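Local atomic coordinates of kappa-carrageenase (PDB entry 5OCR), a protein that probably hydrolyses the beta-1,4-linkages of the red-algal polysaccharide kappa-carrageenan, as a family 16 glycoside hydrolase, here represented by its beta-jelly-roll catalytic module. Residues T71-A76 and D270-M275; K243-F248 and E266-I271. All blocks are in the same frame, centred on the assembly; numbering follows the deposited sequence. Where two conformers were deposited one is given.

How the contacts relate
Followed from the N terminus, the chain first lays down strand 67-74, whose end supplies one side of contact 1; its partner, at the start of strand 273-285, arrives only after most of the jelly roll has been built. Contact 1 therefore closes a very long loop. Contact 2 closes a short loop inside this span: residues 243-248, just past strand 233-241, meet residues 266-271 at the end of helix 262-267. The two end on the same stretch, sharing Asp-270 and Ile-271, where the helix gives way to the last strand, and His-74 touches Leu-268. Together they tie the small helix and the hairpin 246-255 to one end of the beta-sandwich.

Contact 1: residues T71-A76 and D270-M275; sequences TMRHNA and DIPTSM
Thr-71 and Ser-274 face each other as a non-hydrogen-bonded antiparallel pair, with OG1 of Thr-71 2.9 Å from OG of Ser-274 in the conformer given. This is a possible hydrogen bond, left undecided because the threonine proton has a second acceptor within reach; the serine OG also bonds to Glu-69 OE2. The threonine's methyl branch, CG2, is anti to the backbone N and rests against CB of Pro-272 at 3.6 Å. That same methyl lies over the centre of one face of the Arg-73 guanidinium, whose NH1 is 3.9 Å from CB of Pro-272. On the other face, Met-72 CB and CG lie beside Thr-273 and Ile-271, while the flexible thioether turns off toward Leu-239 and Leu-241. Ile-271 sets CG2 3.6 Å from the backbone N of His-74. Met-72 N bonds to Thr-273 O at 2.9 Å; the return bond, Thr-273 N to Met-72 O, is weak at 3.3 Å. In addition, Pro-272 CA makes a CA-H...O contact with Met-72 O at 3.2 Å. The cis peptide before Pro-272 turns the chain, and the bridges stop at Met-72 with Thr-273. The chemistry implies hydroxyls beside Arg-73 and Pro-272 on one face; the other turns carbon to neighbouring strands, Asp-110 satisfying Thr-273 OG1.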
ATOM      1  N   THR A  71      10.402  -2.447   8.073  1.00 19.50           N
ATOM      2  CA  THR A  71      10.816  -1.445   9.058  1.00 21.49           C
ATOM      3  C   THR A  71      11.207  -0.122   8.409  1.00 21.09           C
ATOM      4  O   THR A  71      11.951  -0.128   7.373  1.00 22.01           O
ATOM      5  CB  THR A  71      12.038  -2.009   9.866  1.00 21.97           C
ATOM      6  OG1 THR A  71      11.626  -3.242  10.478  1.00 22.80           O
ATOM      7  CG2 THR A  71      12.477  -1.073  11.010  1.00 21.87           C
ATOM      8  N   MET A  72      10.752   0.972   8.992  1.00 20.74           N
ATOM      9  CA  MET A  72      11.203   2.343   8.624  1.00 20.31           C
ATOM     10  C   MET A  72      12.385   2.714   9.516  1.00 20.51           C
ATOM     11  O   MET A  72      12.263   2.659  10.730  1.00 20.80           O
ATOM     12  CB  MET A  72      10.040   3.319   8.875  1.00 20.65           C
ATOM     13  CG  MET A  72      10.383   4.777   8.472  1.00 21.18           C
ATOM     14  SD  MET A  72      10.540   4.951   6.704  1.00 21.22           S
ATOM     15  CE  MET A  72       8.816   4.579   6.169  1.00 21.39           C
ATOM     16  N   ARG A  73      13.542   3.066   8.925  1.00 20.86           N
ATOM     17  CA  ARG A  73      14.756   3.364   9.723  1.00 21.37           C
ATOM     18  C   ARG A  73      15.241   4.762   9.386  1.00 21.36           C
ATOM     19  O   ARG A  73      15.064   5.255   8.248  1.00 21.18           O
ATOM     20  CB  ARG A  73      15.905   2.421   9.325  1.00 22.81           C
ATOM     21  CG  ARG A  73      15.606   1.010   9.839  1.00 25.94           C
ATOM     22  CD  ARG A  73      16.838   0.149   9.694  1.00 28.50           C
ATOM     23  NE  ARG A  73      16.437  -1.265   9.809  1.00 28.33           N
ATOM     24  CZ  ARG A  73      16.159  -1.892  10.943  1.00 29.20           C
ATOM     25  NH1 ARG A  73      16.249  -1.238  12.119  1.00 29.15           N
ATOM     26  NH2 ARG A  73      15.800  -3.182  10.922  1.00 30.10           N
ATOM     27  N   HIS A  74      15.860   5.417  10.356  1.00 21.47           N
ATOM     28  CA  HIS A  74      16.394   6.768  10.114  1.00 23.13           C
ATOM     29  C   HIS A  74      17.811   6.603   9.622  1.00 23.91           C
ATOM     30  O   HIS A  74      18.610   5.860  10.225  1.00 25.62           O
ATOM     31  CB  HIS A  74      16.405   7.537  11.461  1.00 23.09           C
ATOM     32  CG  HIS A  74      16.943   8.931  11.375  1.00 24.15           C
ATOM     33  ND1 HIS A  74      17.554   9.515  12.443  1.00 24.96           N
ATOM     34  CD2 HIS A  74      16.834   9.900  10.400  1.00 23.92           C
ATOM     35  CE1 HIS A  74      17.903  10.795  12.089  1.00 25.23           C
ATOM     36  NE2 HIS A  74      17.477  11.025  10.871  1.00 25.33           N
ATOM     37  N   ASN A  75      18.168   7.326   8.564  1.00 23.74           N
ATOM     38  CA  ASN A  75      19.567   7.248   8.074  1.00 25.50           C
ATOM     39  C   ASN A  75      20.593   7.601   9.178  1.00 26.99           C
ATOM     40  O   ASN A  75      20.438   8.599   9.882  1.00 26.78           O
ATOM     41  CB  ASN A  75      19.815   8.144   6.877  1.00 24.55           C
ATOM     42  CG  ASN A  75      18.930   7.791   5.688  1.00 24.47           C
ATOM     43  OD1 ASN A  75      18.220   6.780   5.695  1.00 22.82           O
ATOM     44  ND2 ASN A  75      18.994   8.606   4.659  1.00 23.68           N
ATOM     45  N   ALA A  76      21.600   6.747   9.322  1.00 28.55           N
ATOM     46  CA  ALA A  76      22.748   7.007  10.217  1.00 30.95           C
ATOM     47  C   ALA A  76      23.190   8.468  10.082  1.00 30.15           C
ATOM     48  O   ALA A  76      23.341   9.001   8.948  1.00 28.03           O
ATOM     49  CB  ALA A  76      23.927   6.078   9.901  1.00 32.82           C
ATOM     50  N   ASP A 270      10.738   7.261  18.376  1.00 32.51           N
ATOM     51  CA  ASP A 270       9.860   6.123  17.997  1.00 30.79           C
ATOM     52  C   ASP A 270      10.242   5.411  16.698  1.00 29.58           C
ATOM     53  O   ASP A 270       9.523   4.533  16.220  1.00 26.98           O
ATOM     54  CB  ASP A 270       8.401   6.574  17.964  1.00 32.92           C
ATOM     55  CG  ASP A 270       7.948   7.066  19.315  1.00 40.45           C
ATOM     56  OD1 ASP A 270       8.310   6.389  20.304  1.00 41.46           O
ATOM     57  OD2 ASP A 270       7.275   8.125  19.398  1.00 41.49           O
ATOM     58  N   ILE A 271      11.390   5.772  16.156  1.00 26.47           N
ATOM     59  CA  ILE A 271      11.989   5.148  14.984  1.00 27.26           C
ATOM     60  C   ILE A 271      13.213   4.366  15.479  1.00 26.91           C
ATOM     61  O   ILE A 271      13.999   4.951  16.216  1.00 28.38           O
ATOM     62  CB  ILE A 271      12.356   6.239  13.918  1.00 26.31           C
ATOM     63  CG1 ILE A 271      11.085   7.021  13.409  1.00 26.13           C
ATOM     64  CG2 ILE A 271      13.159   5.590  12.800  1.00 27.26           C
ATOM     65  CD1 ILE A 271      10.182   6.119  12.526  1.00 26.04           C
ATOM     66  N   PRO A 272      13.441   3.097  15.029  1.00 28.02           N
ATOM     67  CA  PRO A 272      12.722   2.418  13.925  1.00 24.90           C
ATOM     68  C   PRO A 272      11.316   1.978  14.357  1.00 25.42           C
ATOM     69  O   PRO A 272      11.052   1.787  15.592  1.00 25.13           O
ATOM     70  CB  PRO A 272      13.612   1.214  13.614  1.00 26.94           C
ATOM     71  CG  PRO A 272      14.368   0.948  14.937  1.00 27.43           C
ATOM     72  CD  PRO A 272      14.649   2.338  15.438  1.00 28.82           C
ATOM     73  N   THR A 273      10.426   1.808  13.370  1.00 22.38           N
ATOM     74  CA  THR A 273       9.121   1.260  13.707  1.00 22.26           C
ATOM     75  C   THR A 273       8.779   0.282  12.585  1.00 22.02           C
ATOM     76  O   THR A 273       9.359   0.397  11.453  1.00 20.80           O
ATOM     77  CB  THR A 273       8.083   2.401  13.822  1.00 22.00           C
ATOM     78  OG1 THR A 273       6.873   1.835  14.385  1.00 22.28           O
ATOM     79  CG2 THR A 273       7.711   3.073  12.452  1.00 21.85           C
ATOM     80  N   SER A 274       7.899  -0.704  12.871  1.00 21.28           N
ATOM     81  CA  SER A 274       7.718  -1.789  11.929  1.00 21.59           C
ATOM     82  C   SER A 274       6.250  -2.094  11.749  1.00 21.03           C
ATOM     83  O   SER A 274       5.477  -1.922  12.681  1.00 23.37           O
ATOM     84  CB  SER A 274       8.358  -3.039  12.482  1.00 22.61           C
ATOM     85  OG  SER A 274       9.777  -2.872  12.627  0.50 24.04           O
ATOM     86  N   MET A 275       5.877  -2.458  10.503  1.00 20.19           N
ATOM     87  CA  MET A 275       4.628  -3.238  10.246  1.00 19.28           C
ATOM     88  C   MET A 275       4.939  -4.723  10.168  1.00 19.69           C
ATOM     89  O   MET A 275       6.073  -5.110   9.895  1.00 19.52           O
ATOM     90  CB  MET A 275       3.870  -2.788   8.949  1.00 18.72           C
ATOM     91  CG  MET A 275       4.743  -3.020   7.698  1.00 18.90           C
ATOM     92  SD  MET A 275       3.947  -2.414   6.203  1.00 19.35           S
ATOM     93  CE  MET A 275       2.672  -3.632   5.937  1.00 20.06           C
TER

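Contact 2: residues K243-F248 and E266-I271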
ATOM      1  N   LYS A 243       3.509  12.435   7.334  1.00 24.00           N
ATOM      2  CA  LYS A 243       3.726  13.589   8.200  1.00 26.33           C
ATOM      3  C   LYS A 243       3.797  13.034   9.662  1.00 25.45           C
ATOM      4  O   LYS A 243       3.006  12.066  10.027  1.00 23.96           O
ATOM      5  CB  LYS A 243       2.590  14.491   7.915  1.00 30.44           C
ATOM      6  CG  LYS A 243       1.619  14.693   9.000  1.00 38.49           C
ATOM      7  CD  LYS A 243       0.924  15.983   8.559  1.00 43.91           C
ATOM      8  CE  LYS A 243      -0.255  16.336   9.436  1.00 48.37           C
ATOM      9  NZ  LYS A 243       0.210  17.151  10.580  1.00 48.23           N
ATOM     10  N   PRO A 244       4.675  13.588  10.537  1.00 25.24           N
ATOM     11  CA  PRO A 244       5.399  14.831  10.413  1.00 26.94           C
ATOM     12  C   PRO A 244       6.722  14.719   9.599  1.00 26.68           C
ATOM     13  O   PRO A 244       7.443  15.686   9.518  1.00 27.20           O
ATOM     14  CB  PRO A 244       5.665  15.217  11.874  1.00 26.98           C
ATOM     15  CG  PRO A 244       5.929  13.887  12.545  1.00 26.75           C
ATOM     16  CD  PRO A 244       4.970  12.914  11.812  1.00 26.56           C
ATOM     17  N   PHE A 245       7.011  13.562   8.999  1.00 24.95           N
ATOM     18  CA  PHE A 245       8.285  13.387   8.273  1.00 26.08           C
ATOM     19  C   PHE A 245       8.190  13.756   6.797  1.00 28.13           C
ATOM     20  O   PHE A 245       9.176  13.718   6.091  1.00 28.48           O
ATOM     21  CB  PHE A 245       8.723  11.940   8.371  1.00 23.63           C
ATOM     22  CG  PHE A 245       8.960  11.481   9.780  1.00 24.39           C
ATOM     23  CD1 PHE A 245       9.930  12.112  10.585  1.00 24.67           C
ATOM     24  CD2 PHE A 245       8.207  10.443  10.320  1.00 23.63           C
ATOM     25  CE1 PHE A 245      10.166  11.648  11.886  1.00 24.88           C
ATOM     26  CE2 PHE A 245       8.442   9.965  11.625  1.00 24.47           C
ATOM     27  CZ  PHE A 245       9.421  10.550  12.390  1.00 25.45           C
ATOM     28  N   VAL A 246       6.995  14.069   6.316  1.00 27.33           N
ATOM     29  CA  VAL A 246       6.857  14.534   4.962  1.00 29.78           C
ATOM     30  C   VAL A 246       5.828  15.655   4.992  1.00 34.37           C
ATOM     31  O   VAL A 246       5.026  15.767   5.925  1.00 33.55           O
ATOM     32  CB  VAL A 246       6.342  13.439   4.022  1.00 28.00           C
ATOM     33  CG1 VAL A 246       7.116  12.135   4.192  1.00 26.94           C
ATOM     34  CG2 VAL A 246       4.917  13.078   4.398  1.00 31.31           C
ATOM     35  N   LYS A 247       5.808  16.422   3.911  1.00 37.19           N
ATOM     36  CA  LYS A 247       4.884  17.545   3.788  1.00 44.42           C
ATOM     37  C   LYS A 247       4.464  17.630   2.350  1.00 46.84           C
ATOM     38  O   LYS A 247       5.293  17.676   1.440  1.00 45.33           O
ATOM     39  CB  LYS A 247       5.531  18.848   4.243  1.00 45.69           C
ATOM     40  CG  LYS A 247       4.839  20.127   3.799  1.00 57.29           C
ATOM     41  CD  LYS A 247       3.646  20.498   4.676  1.00 60.21           C
ATOM     42  CE  LYS A 247       3.377  22.009   4.648  1.00 63.39           C
ATOM     43  NZ  LYS A 247       3.021  22.527   3.283  1.00 66.71           N
ATOM     44  N   PHE A 248       3.160  17.668   2.169  1.00 52.47           N
ATOM     45  CA  PHE A 248       2.586  17.707   0.859  1.00 58.89           C
ATOM     46  C   PHE A 248       2.649  19.097   0.224  1.00 62.63           C
ATOM     47  O   PHE A 248       2.106  20.089   0.745  1.00 59.81           O
ATOM     48  CB  PHE A 248       1.156  17.208   0.908  1.00 60.77           C
ATOM     49  CG  PHE A 248       0.509  17.147  -0.426  1.00 69.69           C
ATOM     50  CD1 PHE A 248       0.373  15.931  -1.086  1.00 68.89           C
ATOM     51  CD2 PHE A 248       0.042  18.321  -1.039  1.00 73.66           C
ATOM     52  CE1 PHE A 248      -0.221  15.880  -2.330  1.00 73.19           C
ATOM     53  CE2 PHE A 248      -0.554  18.277  -2.288  1.00 76.81           C
ATOM     54  CZ  PHE A 248      -0.686  17.051  -2.928  1.00 75.09           C
ATOM     55  N   GLU A 266      10.740  15.026  17.680  1.00 31.82           N
ATOM     56  CA  GLU A 266      10.277  14.246  18.836  1.00 38.15           C
ATOM     57  C   GLU A 266       9.793  12.856  18.454  1.00 34.40           C
ATOM     58  O   GLU A 266      10.029  11.905  19.203  1.00 36.20           O
ATOM     59  CB  GLU A 266       9.354  15.022  19.766  1.00 45.80           C
ATOM     60  CG  GLU A 266       8.106  15.529  19.108  1.00 51.52           C
ATOM     61  CD  GLU A 266       6.912  15.388  20.022  1.00 62.77           C
ATOM     62  OE1 GLU A 266       7.102  14.922  21.183  1.00 67.33           O
ATOM     63  OE2 GLU A 266       5.782  15.730  19.582  1.00 63.98           O
ATOM     64  N   LYS A 267       9.195  12.681  17.280  1.00 31.51           N
ATOM     65  CA  LYS A 267       8.912  11.268  16.824  1.00 33.91           C
ATOM     66  C   LYS A 267      10.142  10.380  16.515  1.00 30.76           C
ATOM     67  O   LYS A 267      10.010   9.171  16.357  1.00 29.76           O
ATOM     68  CB  LYS A 267       7.990  11.218  15.608  1.00 35.31           C
ATOM     69  CG  LYS A 267       6.610  11.724  15.915  1.00 39.12           C
ATOM     70  CD  LYS A 267       5.597  10.787  15.331  1.00 38.60           C
ATOM     71  CE  LYS A 267       4.236  11.218  15.788  1.00 38.74           C
ATOM     72  NZ  LYS A 267       3.587   9.981  16.257  1.00 37.05           N
ATOM     73  N   LEU A 268      11.343  10.954  16.331  1.00 30.68           N
ATOM     74  CA  LEU A 268      12.545  10.091  16.130  1.00 31.08           C
ATOM     75  C   LEU A 268      12.817   9.100  17.219  1.00 36.01           C
ATOM     76  O   LEU A 268      13.392   8.023  16.962  1.00 37.02           O
ATOM     77  CB  LEU A 268      13.811  10.915  15.864  1.00 32.77           C
ATOM     78  CG  LEU A 268      13.907  11.657  14.550  1.00 31.36           C
ATOM     79  CD1 LEU A 268      15.136  12.521  14.742  1.00 32.03           C
ATOM     80  CD2 LEU A 268      14.067  10.731  13.325  1.00 32.22           C
ATOM     81  N   SER A 269      12.364   9.387  18.442  1.00 34.00           N
ATOM     82  CA  SER A 269      12.551   8.439  19.527  0.50 33.80           C
ATOM     83  C   SER A 269      11.762   7.160  19.246  1.00 34.07           C
ATOM     84  O   SER A 269      12.092   6.120  19.786  1.00 34.39           O
ATOM     85  CB  SER A 269      12.161   9.038  20.894  0.50 34.59           C
ATOM     86  OG  SER A 269      10.751   9.183  21.028  0.50 31.26           O
ATOM     87  N   ASP A 270      10.738   7.261  18.376  1.00 32.51           N
ATOM     88  CA  ASP A 270       9.860   6.123  17.997  1.00 30.79           C
ATOM     89  C   ASP A 270      10.242   5.411  16.698  1.00 29.58           C
ATOM     90  O   ASP A 270       9.523   4.533  16.220  1.00 26.98           O
ATOM     91  CB  ASP A 270       8.401   6.574  17.964  1.00 32.92           C
ATOM     92  CG  ASP A 270       7.948   7.066  19.315  1.00 40.45           C
ATOM     93  OD1 ASP A 270       8.310   6.389  20.304  1.00 41.46           O
ATOM     94  OD2 ASP A 270       7.275   8.125  19.398  1.00 41.49           O
ATOM     95  N   ILE A 271      11.390   5.772  16.156  1.00 26.47           N
ATOM     96  CA  ILE A 271      11.989   5.148  14.984  1.00 27.26           C
ATOM     97  C   ILE A 271      13.213   4.366  15.479  1.00 26.91           C
ATOM     98  O   ILE A 271      13.999   4.951  16.216  1.00 28.38           O
ATOM     99  CB  ILE A 271      12.356   6.239  13.918  1.00 26.31           C
ATOM    100  CG1 ILE A 271      11.085   7.021  13.409  1.00 26.13           C
ATOM    101  CG2 ILE A 271      13.159   5.590  12.800  1.00 27.26           C
ATOM    102  CD1 ILE A 271      10.182   6.119  12.526  1.00 26.04           C
TER
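Pro-244, which follows a cis peptide bond, sets CG and CD of its ring against the aliphatic part of Lys-267, and the two side chains cross at about a right angle. The nearest atoms are the CG carbons, 4.1 Å apart, with CD of Lys-267 almost as close. Next in sequence, Phe-245 supplies most of this segment's share of the contact. Its CG stands anti to its own carbonyl carbon (chi1 -61°), which directs the ring at Lys-267, Leu-268 and Ile-271, so that CZ reaches CB of Lys-267 at 3.6 Å. The same CZ meets CG1 of Ile-271 at 4.0 Å, the two side chains coming from opposite directions, and CE1 lies 4.3 Å from CD2 of Leu-268. All three partners approach obliquely; Phe-86 and Ala-264 also border the ring, a large flat hydrocarbon suited to many neighbours. Opposite, backbone bonds from Asp-270 N to Lys-267 O and from Ile-271 N to Leu-268 O hold the turn that groups these side chains. Lysine serves both needs here: its methylenes pack on Pro-244 and Phe-245, while NZ bonds to Glu-113 O. Contact across the two segments is therefore dispersive and hydrophobic, with the lysine's charged end carried clear of the aromatic ring.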